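Local atomic coordinates of 3-dehydroquinate dehydratase (Geobacillus kaustophilus, PDB entry 2YR1), a protein that probably catalyses the cis-dehydration of 3-dehydroquinate to 3-dehydroshikimate, the third step of the chorismate pathway that leads to the aromatic amino acids. Residues A[153-156]-A[157-161]. Numbering follows the deposited sequence.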
loop_
_atom_site.group_PDB
_atom_site.type_symbol
_atom_site.label_atom_id
_atom_site.label_comp_id
_atom_site.label_asym_id
_atom_site.label_seq_id
_atom_site.Cartn_x
_atom_site.Cartn_y
_atom_site.Cartn_z
ATOM N N PRO A 153 13.323 13.354 5.333
ATOM C CA PRO A 153 14.767 13.320 5.063
ATOM C C PRO A 153 15.162 12.179 4.136
ATOM O O PRO A 153 14.343 11.320 3.801
ATOM C CB PRO A 153 15.394 13.198 6.456
ATOM C CG PRO A 153 14.307 12.705 7.320
ATOM C CD PRO A 153 13.041 13.299 6.773
ATOM N N ARG A 154 16.419 12.167 3.705
ATOM C CA ARG A 154 16.855 11.111 2.808
ATOM C C ARG A 154 16.851 9.748 3.492
ATOM O O ARG A 154 16.980 9.655 4.709
ATOM C CB ARG A 154 18.244 11.418 2.263
ATOM C CG ARG A 154 18.641 10.495 1.131
ATOM C CD ARG A 154 19.896 10.984 0.434
ATOM N NE ARG A 154 19.946 10.518 -0.950
ATOM C CZ ARG A 154 20.750 11.025 -1.882
ATOM N NH1 ARG A 154 21.582 12.021 -1.583
ATOM N NH2 ARG A 154 20.708 10.546 -3.120
ATOM N N LYS A 155 16.689 8.699 2.694
ATOM C CA LYS A 155 16.674 7.329 3.191
ATOM C C LYS A 155 17.862 7.059 4.123
ATOM O O LYS A 155 17.711 6.405 5.143
ATOM C CB LYS A 155 16.716 6.345 2.023
ATOM C CG LYS A 155 16.940 4.916 2.451
ATOM C CD LYS A 155 17.546 4.078 1.334
ATOM C CE LYS A 155 19.024 4.419 1.084
ATOM N NZ LYS A 155 19.909 4.321 2.289
ATOM N N GLU A 156 19.042 7.563 3.779
ATOM C CA GLU A 156 20.227 7.360 4.631
ATOM C C GLU A 156 20.040 7.900 6.055
ATOM O O GLU A 156 20.486 7.303 7.030
ATOM C CB GLU A 156 21.450 8.044 4.007
ATOM C CG GLU A 156 22.765 7.362 4.360
ATOM C CD GLU A 156 23.523 7.988 5.540
ATOM O OE1 GLU A 156 22.903 8.217 6.613
ATOM O OE2 GLU A 156 24.758 8.232 5.392
ATOM N N THR A 157 19.409 9.059 6.163
ATOM C CA THR A 157 19.180 9.693 7.460
ATOM C C THR A 157 18.216 8.858 8.294
ATOM O O THR A 157 18.431 8.652 9.486
ATOM C CB THR A 157 18.615 11.103 7.253
ATOM O OG1 THR A 157 19.451 11.792 6.320
ATOM C CG2 THR A 157 18.595 11.889 8.548
ATOM N N LEU A 158 17.159 8.361 7.652
ATOM C CA LEU A 158 16.162 7.544 8.344
ATOM C C LEU A 158 16.797 6.238 8.807
ATOM O O LEU A 158 16.550 5.767 9.927
ATOM C CB LEU A 158 14.972 7.274 7.406
ATOM C CG LEU A 158 14.252 8.557 6.968
ATOM C CD1 LEU A 158 13.061 8.225 6.080
ATOM C CD2 LEU A 158 13.812 9.345 8.207
ATOM N N LEU A 159 17.611 5.646 7.942
ATOM C CA LEU A 159 18.281 4.401 8.298
ATOM C C LEU A 159 19.242 4.643 9.484
ATOM O O LEU A 159 19.266 3.862 10.430
ATOM C CB LEU A 159 19.025 3.842 7.084
ATOM C CG LEU A 159 19.819 2.553 7.336
ATOM C CD1 LEU A 159 18.937 1.509 8.023
ATOM C CD2 LEU A 159 20.352 2.029 5.998
ATOM N N ALA A 160 20.002 5.736 9.437
ATOM C CA ALA A 160 20.928 6.079 10.512
ATOM C C ALA A 160 20.191 6.305 11.838
ATOM O O ALA A 160 20.639 5.833 12.889
ATOM C CB ALA A 160 21.734 7.326 10.134
ATOM N N ASP A 161 19.055 7.007 11.796
ATOM C CA ASP A 161 18.261 7.237 13.008
ATOM C C ASP A 161 17.877 5.939 13.694
ATOM O O ASP A 161 18.007 5.805 14.905
ATOM C CB ASP A 161 16.955 8.000 12.705
ATOM C CG ASP A 161 17.187 9.461 12.382
ATOM O OD1 ASP A 161 18.105 10.082 12.970
ATOM O OD2 ASP A 161 16.426 9.997 11.549
HETATM O O HOH W 1 18.632 14.199 4.839
#
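Thr157 meets the residues just before the helix with both branches of its side chain. CG2 lies anti to the backbone N and approaches CB of Pro153 at 4.0 Å. OG1 lies beside the backbone N (chi1 -51°). A water 2.9 Å from OG1 of Thr157 accepts a bond of 3.2 Å from the backbone N of Arg154, and links this N-cap residue to the first turn. Thr157 N also makes a weak, bent bond to the carbonyl O of Arg154. Leu158 N gives that same oxygen a straighter bond of 3.2 Å, the first i to i+4 bond here. The side chain of Leu158 crosses that of Pro153 at about a right angle, with CD2 of Leu158 3.5 Å from CG of Pro153. These are the first two turns of helix 155-167, in the beta-alpha-beta unit between strands 141-148 and 172-177 of the TIM barrel. Leu158 also packs against Tyr148, Val177 and Ala191. Cutting Leu158 back to an alanine removes CD2 and is likely to open a gap against CG of Pro153 and Val177. Leu159 N bonds to Lys155 O at 2.9 Å. The side chain of Leu159 rests on Ala195 and Glu194 of helix 182-198, and Glu194 also forms a salt bridge with Lys155 NZ. Ala160 N bonds to Glu156 O at 2.9 Å, and CB of Ala160 lies 3.8 Å from OE1 of Glu156.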